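TSC1 N-terminal domain (Chaetomium thermophilum, PDB 7A0M) probably serves as the part of TSC1 that binds phosphatidylinositol phosphates at the lysosome, helping the TSC complex to translocate there and regulate mTORC1. Local coordinates at residues R14-F19 / V76-Q81; P84-G87 / R91-Q94; S116-T121 / L177-K182; F243-A248 / Y274-F279. All blocks are in the same frame, centred on the assembly; numbering follows the deposited sequence.

Contact 1 (R14-F19 / V76-Q81)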
loop_
_atom_site.group_PDB
_atom_site.type_symbol
_atom_site.label_atom_id
_atom_site.label_comp_id
_atom_site.label_asym_id
_atom_site.label_seq_id
_atom_site.Cartn_x
_atom_site.Cartn_y
_atom_site.Cartn_z
ATOM N N ARG B 14 37.945 25.003 -60.681
ATOM C CA ARG B 14 38.232 26.429 -60.787
ATOM C C ARG B 14 37.422 27.220 -59.780
ATOM O O ARG B 14 37.928 28.166 -59.163
ATOM C CB ARG B 14 37.875 26.923 -62.183
ATOM C CG ARG B 14 38.059 28.413 -62.365
ATOM C CD ARG B 14 37.532 28.849 -63.710
ATOM N NE ARG B 14 36.126 28.462 -63.806
ATOM C CZ ARG B 14 35.114 29.223 -63.392
ATOM N NH1 ARG B 14 35.343 30.413 -62.849
ATOM N NH2 ARG B 14 33.869 28.787 -63.508
ATOM N N ALA B 15 36.157 26.844 -59.604
ATOM C CA ALA B 15 35.309 27.513 -58.633
ATOM C C ALA B 15 35.791 27.242 -57.215
ATOM O O ALA B 15 35.786 28.143 -56.368
ATOM C CB ALA B 15 33.862 27.057 -58.821
ATOM N N LEU B 16 36.233 26.011 -56.947
ATOM C CA LEU B 16 36.697 25.650 -55.611
ATOM C C LEU B 16 37.968 26.406 -55.246
ATOM O O LEU B 16 38.080 26.963 -54.148
ATOM C CB LEU B 16 36.946 24.143 -55.533
ATOM C CG LEU B 16 35.794 23.199 -55.883
ATOM C CD1 LEU B 16 36.251 21.746 -55.818
ATOM C CD2 LEU B 16 34.582 23.443 -55.010
ATOM N N ASN B 17 38.940 26.426 -56.160
ATOM C CA ASN B 17 40.205 27.099 -55.894
ATOM C C ASN B 17 40.004 28.593 -55.679
ATOM O O ASN B 17 40.656 29.202 -54.821
ATOM C CB ASN B 17 41.164 26.855 -57.058
ATOM C CG ASN B 17 41.630 25.414 -57.139
ATOM O OD1 ASN B 17 42.355 24.929 -56.270
ATOM N ND2 ASN B 17 41.219 24.719 -58.198
ATOM N N SER B 18 39.105 29.201 -56.454
ATOM C CA SER B 18 38.796 30.618 -56.284
ATOM C C SER B 18 38.046 30.879 -54.984
ATOM O O SER B 18 38.269 31.903 -54.328
ATOM C CB SER B 18 37.986 31.121 -57.475
ATOM O OG SER B 18 37.479 32.421 -57.229
ATOM N N PHE B 19 37.150 29.969 -54.598
ATOM C CA PHE B 19 36.337 30.191 -53.408
ATOM C C PHE B 19 37.161 30.146 -52.131
ATOM O O PHE B 19 36.882 30.895 -51.189
ATOM C CB PHE B 19 35.210 29.168 -53.318
ATOM C CG PHE B 19 34.525 29.156 -51.977
ATOM C CD1 PHE B 19 33.713 30.211 -51.595
ATOM C CD2 PHE B 19 34.696 28.100 -51.100
ATOM C CE1 PHE B 19 33.080 30.212 -50.372
ATOM C CE2 PHE B 19 34.067 28.099 -49.868
ATOM C CZ PHE B 19 33.258 29.156 -49.506
ATOM N N VAL B 76 34.333 23.211 -44.970
ATOM C CA VAL B 76 33.309 22.248 -44.576
ATOM C C VAL B 76 32.057 22.432 -45.424
ATOM O O VAL B 76 31.417 21.453 -45.827
ATOM C CB VAL B 76 33.002 22.372 -43.072
ATOM C CG1 VAL B 76 31.833 21.479 -42.692
ATOM C CG2 VAL B 76 34.225 22.006 -42.251
ATOM N N ALA B 77 31.699 23.683 -45.722
ATOM C CA ALA B 77 30.544 23.941 -46.577
ATOM C C ALA B 77 30.741 23.326 -47.956
ATOM O O ALA B 77 29.806 22.759 -48.532
ATOM C CB ALA B 77 30.295 25.445 -46.687
ATOM N N VAL B 78 31.952 23.437 -48.505
ATOM C CA VAL B 78 32.248 22.803 -49.785
ATOM C C VAL B 78 32.191 21.289 -49.660
ATOM O O VAL B 78 31.672 20.598 -50.544
ATOM C CB VAL B 78 33.625 23.261 -50.293
ATOM C CG1 VAL B 78 33.863 22.736 -51.685
ATOM C CG2 VAL B 78 33.720 24.766 -50.271
ATOM N N LEU B 79 32.729 20.751 -48.565
ATOM C CA LEU B 79 32.742 19.306 -48.378
ATOM C C LEU B 79 31.335 18.747 -48.201
ATOM O O LEU B 79 31.068 17.608 -48.597
ATOM C CB LEU B 79 33.628 18.951 -47.188
ATOM C CG LEU B 79 34.063 17.496 -47.052
ATOM C CD1 LEU B 79 34.708 17.015 -48.342
ATOM C CD2 LEU B 79 35.043 17.388 -45.905
ATOM N N ARG B 80 30.428 19.528 -47.608
ATOM C CA ARG B 80 29.048 19.077 -47.455
ATOM C C ARG B 80 28.359 18.945 -48.808
ATOM O O ARG B 80 27.667 17.953 -49.064
ATOM C CB ARG B 80 28.280 20.035 -46.544
ATOM C CG ARG B 80 28.769 20.029 -45.106
ATOM C CD ARG B 80 28.118 21.108 -44.255
ATOM N NE ARG B 80 26.662 21.089 -44.343
ATOM C CZ ARG B 80 25.878 22.065 -43.897
ATOM N NH1 ARG B 80 26.410 23.139 -43.328
ATOM N NH2 ARG B 80 24.562 21.970 -44.019
ATOM N N GLN B 81 28.533 19.936 -49.684
ATOM C CA GLN B 81 27.858 19.905 -50.977
ATOM C C GLN B 81 28.440 18.841 -51.900
ATOM O O GLN B 81 27.705 18.248 -52.697
ATOM C CB GLN B 81 27.943 21.275 -51.643
ATOM C CG GLN B 81 27.359 22.409 -50.826
ATOM C CD GLN B 81 27.452 23.725 -51.559
ATOM O OE1 GLN B 81 27.488 23.751 -52.787
ATOM N NE2 GLN B 81 27.491 24.825 -50.815
#
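The Phe19 ring meets the CG2 methyl of Val78 obliquely, the methyl lying neither squarely over a face nor squarely at the edge. Two neighbouring ring carbons share it: Phe19 CE2 is 3.4 Å from Val78 CG2, and Phe19 CD2 is 3.6 Å from the same atom, so the methyl settles beside the CD2–CE2 bond. The two side chains come from opposite directions. Phe19 can span the interval because its CG stands anti to the backbone nitrogen (chi1 168°), which carries the ring out from its helix toward the partner. Leu31 of helix 29-41 also packs on Phe19.

Val78 divides its two methyls between two partners. While CG2 takes the ring, CG1 lies 3.5 Å from Leu16 CD2, the leucine and valine side chains running at a slant to each other. Leu16 does not aim its CB straight at the opposite helix; the reach is made by the CD2 branch. The same leucine touches Ile60 of helix 45-65, so it packs on two helices at once.

At the closest backbone approach the CA atoms of Leu16 and Val78 are 7.9 Å apart, near enough for short branched side chains to bridge. All three touching residues are buried, and the interaction is purely apolar, a single valine fitting between a leucine and a phenylalanine one helical turn apart. Such packing of helix 9-21 against helix 69-81, with helices 29-41 and 45-65 alongside, is typical of the hydrophobic core between stacked helices of what is probably an alpha-solenoid-like chain, here near one end of it.

Contact 2 (P84-G87 / R91-Q94)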
loop_
_atom_site.group_PDB
_atom_site.type_symbol
_atom_site.label_atom_id
_atom_site.label_comp_id
_atom_site.label_asym_id
_atom_site.label_seq_id
_atom_site.Cartn_x
_atom_site.Cartn_y
_atom_site.Cartn_z
ATOM N N PRO B 84 27.976 13.843 -51.881
ATOM C CA PRO B 84 27.440 12.754 -52.715
ATOM C C PRO B 84 28.403 12.290 -53.790
ATOM O O PRO B 84 28.362 11.118 -54.186
ATOM C CB PRO B 84 26.173 13.369 -53.325
ATOM C CG PRO B 84 25.779 14.439 -52.378
ATOM C CD PRO B 84 27.071 15.009 -51.876
ATOM N N GLY B 85 29.273 13.172 -54.273
ATOM C CA GLY B 85 30.216 12.819 -55.309
ATOM C C GLY B 85 31.539 12.256 -54.843
ATOM O O GLY B 85 32.416 12.016 -55.676
ATOM N N LEU B 86 31.717 12.029 -53.535
ATOM C CA LEU B 86 32.990 11.502 -53.048
ATOM C C LEU B 86 33.157 10.031 -53.393
ATOM O O LEU B 86 34.286 9.562 -53.592
ATOM C CB LEU B 86 33.097 11.688 -51.535
ATOM C CG LEU B 86 33.205 13.124 -51.026
ATOM C CD1 LEU B 86 33.164 13.155 -49.507
ATOM C CD2 LEU B 86 34.479 13.762 -51.546
ATOM N N GLY B 87 32.056 9.290 -53.452
ATOM C CA GLY B 87 32.111 7.893 -53.821
ATOM C C GLY B 87 31.967 6.908 -52.680
ATOM O O GLY B 87 30.880 6.740 -52.118
ATOM N N ARG B 91 35.234 7.348 -47.829
ATOM C CA ARG B 91 35.777 8.657 -48.178
ATOM C C ARG B 91 35.171 9.750 -47.312
ATOM O O ARG B 91 35.860 10.697 -46.915
ATOM C CB ARG B 91 35.498 8.962 -49.656
ATOM C CG ARG B 91 36.170 8.004 -50.631
ATOM C CD ARG B 91 37.680 7.979 -50.411
ATOM N NE ARG B 91 38.388 7.055 -51.302
ATOM C CZ ARG B 91 39.715 6.926 -51.367
ATOM N NH1 ARG B 91 40.518 7.663 -50.611
ATOM N NH2 ARG B 91 40.255 6.035 -52.183
ATOM N N THR B 92 33.883 9.625 -47.008
ATOM C CA THR B 92 33.214 10.601 -46.162
ATOM C C THR B 92 33.705 10.512 -44.723
ATOM O O THR B 92 33.913 11.539 -44.067
ATOM C CB THR B 92 31.705 10.392 -46.248
ATOM O OG1 THR B 92 31.289 10.520 -47.614
ATOM C CG2 THR B 92 30.979 11.418 -45.415
ATOM N N PHE B 93 33.893 9.290 -44.216
ATOM C CA PHE B 93 34.416 9.122 -42.864
ATOM C C PHE B 93 35.835 9.662 -42.751
ATOM O O PHE B 93 36.182 10.300 -41.752
ATOM C CB PHE B 93 34.370 7.650 -42.459
ATOM C CG PHE B 93 34.991 7.371 -41.118
ATOM C CD1 PHE B 93 34.296 7.639 -39.951
ATOM C CD2 PHE B 93 36.269 6.845 -41.023
ATOM C CE1 PHE B 93 34.859 7.387 -38.714
ATOM C CE2 PHE B 93 36.840 6.592 -39.788
ATOM C CZ PHE B 93 36.133 6.863 -38.632
ATOM N N GLN B 94 36.669 9.411 -43.763
ATOM C CA GLN B 94 38.039 9.915 -43.747
ATOM C C GLN B 94 38.076 11.431 -43.622
ATOM O O GLN B 94 38.941 11.984 -42.936
ATOM C CB GLN B 94 38.760 9.466 -45.015
ATOM C CG GLN B 94 39.090 7.989 -45.045
ATOM C CD GLN B 94 39.543 7.525 -46.416
ATOM O OE1 GLN B 94 39.964 8.326 -47.251
ATOM N NE2 GLN B 94 39.430 6.224 -46.662
#
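Leu86 sits in the connection of an antiparallel helical hairpin, packed against the start of its second helix, 89-105: the chain leaves helix 69-81, turns through Pro84 to Gly87, and folds back on the helix it is about to enter. The closest CA atoms, those of Leu86 and Arg91, are 6.3 Å apart.

The apolar part of the contact lies near the backbones. Leu86 CB is 4.1 Å from Arg91 CB, where the arginine offers its aliphatic root. Beyond that the arginine turns off: its chain bends at chi2 (-57°), and the guanidinium end leads away from the loop. Leu86 is buried, and it also packs on Leu53, Asn54 and Leu57 of helix 45-65, which ties the hairpin's connection to a third helix.

The backbone makes its own contribution. The carbonyl oxygen of Leu86 rests 3.8 Å from Arg91 CG, a van der Waals approach to a methylene. Just beyond, Gly87 takes backbone angles (phi 104°, psi -109°) at which a CB would jam against the preceding carbonyl oxygen, so the turn itself calls for glycine.

A polar atom meets an apolar one at the remaining touch, where the Leu86 and Thr92 side chains cross at about a right angle and Leu86 CD1 stands 3.7 Å from Thr92 OG1.

Contact 3 (S116-T121 / L177-K182)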
loop_
_atom_site.group_PDB
_atom_site.type_symbol
_atom_site.label_atom_id
_atom_site.label_comp_id
_atom_site.label_asym_id
_atom_site.label_seq_id
_atom_site.Cartn_x
_atom_site.Cartn_y
_atom_site.Cartn_z
ATOM N N SER B 116 28.176 24.035 -38.549
ATOM C CA SER B 116 28.381 23.490 -39.888
ATOM C C SER B 116 28.863 22.047 -39.829
ATOM O O SER B 116 28.421 21.203 -40.617
ATOM C CB SER B 116 29.375 24.354 -40.665
ATOM O OG SER B 116 29.564 23.858 -41.979
ATOM N N PHE B 117 29.776 21.745 -38.903
ATOM C CA PHE B 117 30.246 20.372 -38.761
ATOM C C PHE B 117 29.156 19.467 -38.205
ATOM O O PHE B 117 29.108 18.277 -38.539
ATOM C CB PHE B 117 31.483 20.327 -37.866
ATOM C CG PHE B 117 32.084 18.958 -37.729
ATOM C CD1 PHE B 117 32.875 18.432 -38.737
ATOM C CD2 PHE B 117 31.861 18.198 -36.592
ATOM C CE1 PHE B 117 33.431 17.172 -38.614
ATOM C CE2 PHE B 117 32.415 16.938 -36.465
ATOM C CZ PHE B 117 33.200 16.424 -37.477
HETATM N N MSE B 118 28.279 20.007 -37.363
HETATM C CA MSE B 118 27.169 19.239 -36.821
HETATM C C MSE B 118 26.161 18.918 -37.917
HETATM O O MSE B 118 25.675 17.791 -38.015
HETATM C CB MSE B 118 26.486 19.999 -35.683
HETATM C CG MSE B 118 25.430 19.183 -34.965
HETATM SE SE MSE B 118 26.194 17.577 -34.169
HETATM C CE MSE B 118 24.631 16.418 -34.259
ATOM N N ASP B 119 25.848 19.921 -38.741
ATOM C CA ASP B 119 24.954 19.692 -39.871
ATOM C C ASP B 119 25.579 18.736 -40.880
ATOM O O ASP B 119 24.877 17.910 -41.475
ATOM C CB ASP B 119 24.590 21.020 -40.533
ATOM C CG ASP B 119 23.708 21.883 -39.653
ATOM O OD1 ASP B 119 22.839 21.323 -38.952
ATOM O OD2 ASP B 119 23.880 23.120 -39.662
ATOM N N PHE B 120 26.896 18.834 -41.085
ATOM C CA PHE B 120 27.589 17.840 -41.900
ATOM C C PHE B 120 27.424 16.445 -41.313
ATOM O O PHE B 120 27.191 15.478 -42.045
ATOM C CB PHE B 120 29.069 18.201 -42.025
ATOM C CG PHE B 120 29.863 17.237 -42.865
ATOM C CD1 PHE B 120 29.402 16.833 -44.107
ATOM C CD2 PHE B 120 31.078 16.747 -42.415
ATOM C CE1 PHE B 120 30.134 15.950 -44.881
ATOM C CE2 PHE B 120 31.814 15.865 -43.184
ATOM C CZ PHE B 120 31.342 15.466 -44.418
ATOM N N THR B 121 27.541 16.326 -39.988
ATOM C CA THR B 121 27.328 15.038 -39.335
ATOM C C THR B 121 25.895 14.554 -39.528
ATOM O O THR B 121 25.663 13.371 -39.802
ATOM C CB THR B 121 27.662 15.151 -37.847
ATOM O OG1 THR B 121 29.037 15.523 -37.691
ATOM C CG2 THR B 121 27.414 13.830 -37.142
ATOM N N LEU B 177 27.284 12.400 -30.422
ATOM C CA LEU B 177 27.153 11.095 -29.781
ATOM C C LEU B 177 25.692 10.679 -29.676
ATOM O O LEU B 177 25.352 9.514 -29.910
ATOM C CB LEU B 177 27.803 11.116 -28.397
ATOM C CG LEU B 177 29.315 10.902 -28.327
ATOM C CD1 LEU B 177 29.853 11.317 -26.968
ATOM C CD2 LEU B 177 29.644 9.446 -28.607
ATOM N N LEU B 178 24.815 11.618 -29.315
ATOM C CA LEU B 178 23.391 11.309 -29.247
ATOM C C LEU B 178 22.814 11.054 -30.634
ATOM O O LEU B 178 21.948 10.188 -30.803
ATOM C CB LEU B 178 22.645 12.444 -28.548
ATOM C CG LEU B 178 22.861 12.534 -27.035
ATOM C CD1 LEU B 178 21.965 13.597 -26.420
ATOM C CD2 LEU B 178 22.630 11.183 -26.376
ATOM N N ALA B 179 23.279 11.799 -31.640
ATOM C CA ALA B 179 22.805 11.579 -33.004
ATOM C C ALA B 179 23.259 10.224 -33.531
ATOM O O ALA B 179 22.469 9.481 -34.125
ATOM C CB ALA B 179 23.288 12.705 -33.918
ATOM N N PHE B 180 24.536 9.890 -33.330
ATOM C CA PHE B 180 25.021 8.567 -33.715
ATOM C C PHE B 180 24.343 7.476 -32.898
ATOM O O PHE B 180 24.063 6.386 -33.412
ATOM C CB PHE B 180 26.539 8.494 -33.557
ATOM C CG PHE B 180 27.300 9.054 -34.724
ATOM C CD1 PHE B 180 27.522 8.288 -35.854
ATOM C CD2 PHE B 180 27.796 10.345 -34.688
ATOM C CE1 PHE B 180 28.223 8.802 -36.928
ATOM C CE2 PHE B 180 28.496 10.862 -35.756
ATOM C CZ PHE B 180 28.708 10.093 -36.877
ATOM N N GLY B 181 24.074 7.748 -31.621
ATOM C CA GLY B 181 23.411 6.758 -30.791
ATOM C C GLY B 181 21.959 6.554 -31.178
ATOM O O GLY B 181 21.436 5.440 -31.095
ATOM N N LYS B 182 21.285 7.627 -31.600
ATOM C CA LYS B 182 19.912 7.492 -32.074
ATOM C C LYS B 182 19.840 6.656 -33.346
ATOM O O LYS B 182 18.867 5.923 -33.555
ATOM C CB LYS B 182 19.301 8.873 -32.311
ATOM C CG LYS B 182 17.822 8.848 -32.659
ATOM C CD LYS B 182 17.306 10.241 -32.985
ATOM C CE LYS B 182 15.787 10.271 -33.025
ATOM N NZ LYS B 182 15.256 11.656 -32.905
#
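Thr121 and Ala179 mark the closest backbone approach of helices 113-125 and 168-183, their CA atoms 8.5 Å apart, and the two helical segments run roughly parallel to each other. From there Thr121 sends its CG2 methyl to the Phe180 ring, reaching CE2 at 3.4 Å. The side chains cross at about a right angle, and the methyl meets the ring obliquely. Beside this pair the selenomethionine Met118 brings its CE to 4.0 Å from Ala179 CB; its chain bends at chi2 (60°), which carries that terminal methyl to the opposite helix.

The hydroxyl of Thr121 faces its own helix. OG1 stands beside the backbone nitrogen (chi1 -61°) and donates to Phe117 O at 2.9 Å, while Thr121 N binds the same oxygen from the opposite face of the carbonyl plane. OG1 also lies 3.8 Å above one face of the Phe117 ring, and it hydrogen-bonds Trp96 NE1, the tryptophan ring stacking on Phe117. A valine in place of Thr121 would probably leave Trp96 NE1 without its acceptor and Phe117 O with one donor fewer.

Phe180 in turn meets the rings of Trp144 and Phe141. The chemistry thus splits one residue's duties: the methyl makes an apolar joint between helices, and the buried hydroxyl is satisfied by partners on helices 113-125 and 89-105.

Contact 4 (F243-A248 / Y274-F279)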
loop_
_atom_site.group_PDB
_atom_site.type_symbol
_atom_site.label_atom_id
_atom_site.label_comp_id
_atom_site.label_asym_id
_atom_site.label_seq_id
_atom_site.Cartn_x
_atom_site.Cartn_y
_atom_site.Cartn_z
ATOM N N PHE B 243 28.695 7.116 -4.952
ATOM C CA PHE B 243 28.352 7.897 -6.135
ATOM C C PHE B 243 28.262 7.018 -7.377
ATOM O O PHE B 243 27.329 7.157 -8.177
ATOM C CB PHE B 243 29.380 9.012 -6.333
ATOM C CG PHE B 243 29.038 9.967 -7.438
ATOM C CD1 PHE B 243 28.137 10.997 -7.228
ATOM C CD2 PHE B 243 29.633 9.847 -8.684
ATOM C CE1 PHE B 243 27.824 11.882 -8.244
ATOM C CE2 PHE B 243 29.326 10.729 -9.701
ATOM C CZ PHE B 243 28.420 11.747 -9.483
ATOM N N THR B 244 29.226 6.112 -7.559
ATOM C CA THR B 244 29.234 5.259 -8.743
ATOM C C THR B 244 28.023 4.334 -8.763
ATOM O O THR B 244 27.330 4.217 -9.781
ATOM C CB THR B 244 30.527 4.446 -8.796
ATOM O OG1 THR B 244 31.652 5.326 -8.682
ATOM C CG2 THR B 244 30.621 3.680 -10.107
ATOM N N VAL B 245 27.760 3.656 -7.642
ATOM C CA VAL B 245 26.647 2.712 -7.576
ATOM C C VAL B 245 25.319 3.430 -7.790
ATOM O O VAL B 245 24.402 2.896 -8.426
ATOM C CB VAL B 245 26.676 1.955 -6.236
ATOM C CG1 VAL B 245 25.473 1.043 -6.112
ATOM C CG2 VAL B 245 27.966 1.160 -6.107
ATOM N N ASN B 246 25.197 4.655 -7.270
ATOM C CA ASN B 246 23.962 5.411 -7.454
ATOM C C ASN B 246 23.744 5.769 -8.919
ATOM O O ASN B 246 22.611 5.713 -9.414
ATOM C CB ASN B 246 23.983 6.672 -6.591
ATOM C CG ASN B 246 22.646 7.387 -6.574
ATOM O OD1 ASN B 246 21.664 6.876 -6.036
ATOM N ND2 ASN B 246 22.604 8.577 -7.161
ATOM N N LEU B 247 24.811 6.148 -9.626
ATOM C CA LEU B 247 24.706 6.382 -11.064
ATOM C C LEU B 247 24.258 5.122 -11.795
ATOM O O LEU B 247 23.348 5.165 -12.632
ATOM C CB LEU B 247 26.042 6.875 -11.616
ATOM C CG LEU B 247 26.396 8.341 -11.374
ATOM C CD1 LEU B 247 27.717 8.680 -12.041
ATOM C CD2 LEU B 247 25.288 9.250 -11.881
ATOM N N ALA B 248 24.900 3.988 -11.499
ATOM C CA ALA B 248 24.506 2.724 -12.114
ATOM C C ALA B 248 23.054 2.384 -11.805
ATOM O O ALA B 248 22.339 1.848 -12.661
ATOM C CB ALA B 248 25.429 1.601 -11.644
ATOM N N TYR B 274 19.375 -5.199 -4.614
ATOM C CA TYR B 274 18.564 -4.448 -3.661
ATOM C C TYR B 274 18.995 -4.725 -2.226
ATOM O O TYR B 274 19.098 -3.800 -1.411
ATOM C CB TYR B 274 17.083 -4.781 -3.848
ATOM C CG TYR B 274 16.220 -4.367 -2.677
ATOM C CD1 TYR B 274 15.790 -3.055 -2.539
ATOM C CD2 TYR B 274 15.835 -5.289 -1.711
ATOM C CE1 TYR B 274 15.004 -2.672 -1.469
ATOM C CE2 TYR B 274 15.050 -4.913 -0.639
ATOM C CZ TYR B 274 14.637 -3.605 -0.523
ATOM O OH TYR B 274 13.853 -3.228 0.543
ATOM N N ALA B 275 19.245 -5.995 -1.898
ATOM C CA ALA B 275 19.643 -6.343 -0.537
ATOM C C ALA B 275 20.998 -5.742 -0.184
ATOM O O ALA B 275 21.210 -5.305 0.954
ATOM C CB ALA B 275 19.665 -7.860 -0.370
ATOM N N ARG B 276 21.929 -5.714 -1.141
ATOM C CA ARG B 276 23.237 -5.120 -0.880
ATOM C C ARG B 276 23.115 -3.627 -0.610
ATOM O O ARG B 276 23.696 -3.106 0.349
ATOM C CB ARG B 276 24.182 -5.365 -2.057
ATOM C CG ARG B 276 25.588 -4.848 -1.794
ATOM C CD ARG B 276 26.332 -4.509 -3.073
ATOM N NE ARG B 276 27.717 -4.136 -2.796
ATOM C CZ ARG B 276 28.477 -3.411 -3.610
ATOM N NH1 ARG B 276 27.986 -2.962 -4.758
ATOM N NH2 ARG B 276 29.725 -3.123 -3.270
ATOM N N LEU B 277 22.363 -2.919 -1.455
ATOM C CA LEU B 277 22.208 -1.480 -1.277
ATOM C C LEU B 277 21.384 -1.154 -0.039
ATOM O O LEU B 277 21.547 -0.077 0.546
ATOM C CB LEU B 277 21.568 -0.865 -2.522
ATOM C CG LEU B 277 22.259 -1.195 -3.849
ATOM C CD1 LEU B 277 21.680 -0.373 -4.993
ATOM C CD2 LEU B 277 23.764 -1.000 -3.742
ATOM N N LEU B 278 20.496 -2.064 0.371
ATOM C CA LEU B 278 19.721 -1.853 1.588
ATOM C C LEU B 278 20.616 -1.786 2.821
ATOM O O LEU B 278 20.276 -1.107 3.796
ATOM C CB LEU B 278 18.677 -2.961 1.737
ATOM C CG LEU B 278 17.572 -2.747 2.772
ATOM C CD1 LEU B 278 16.734 -1.527 2.412
ATOM C CD2 LEU B 278 16.696 -3.986 2.877
ATOM N N PHE B 279 21.757 -2.474 2.799
ATOM C CA PHE B 279 22.718 -2.472 3.898
ATOM C C PHE B 279 23.991 -1.721 3.522
ATOM O O PHE B 279 25.098 -2.128 3.880
ATOM C CB PHE B 279 23.067 -3.893 4.334
ATOM C CG PHE B 279 22.001 -4.563 5.147
ATOM C CD1 PHE B 279 20.760 -4.848 4.604
ATOM C CD2 PHE B 279 22.242 -4.899 6.469
ATOM C CE1 PHE B 279 19.786 -5.461 5.363
ATOM C CE2 PHE B 279 21.271 -5.511 7.230
ATOM C CZ PHE B 279 20.041 -5.792 6.675
#
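Val245 and Leu277 reach toward each other tip to tip, Val245 CG1 standing 3.6 Å from Leu277 CD2. Their CA atoms are the nearest pair of the two segments, 8.8 Å apart, and both CB atoms point at the opposite helix, so a short side chain from each is enough to close the interval. Leu277 CG lies anti to its carbonyl carbon (chi1 -53°), and from there the CD2 branch makes the touch.

The second methyl of Val245 faces a different group. CG2 approaches the Arg276 guanidinium obliquely, 4.3 Å from NH1, a loose van der Waals contact. The arginine chain is nearly extended, with CG anti to the backbone nitrogen (chi1 -176°), and passes alongside the valine to polar partners: NH1 bonds Leu236 O, and NH2 bonds Asp239 O. Because these carbonyls belong to the end of helix 228-238 and the residue just after it, the positive charge is probably stabilised by the helix's negative C-terminal end.

Helices 242-255 and 267-278, successive and roughly antiparallel here, pack as a helical hairpin. Leu236 of helix 228-238 also packs on Val245, helix 199-214 borders the first segment at Ala248, and helix 357-373 covers Tyr274 and Ala275 on the second.

Overall arrangement
The four contacts show how one all-helical chain varies a single theme along its length. Contacts 1 and 4 are buried, each built round a valine with its two methyls given to different partners, but they lie on opposite sides of the chain's centre, about 55 Å apart between centres. Contacts 2 and 3 are only partly buried. Contacts 1 to 3 form a continuous group: helices 69-81, 89-105 and 113-125 follow in sequence, and Arg80 of contact 1 packs on Phe120 of contact 3. Contact 1 is wholly apolar, whereas contact 2 sets carbonyl against methylene and hydroxyl against methyl, contact 3 anchors a hydroxyl, and contact 4 includes an arginine bonded to carbonyls where helix 228-238 ends.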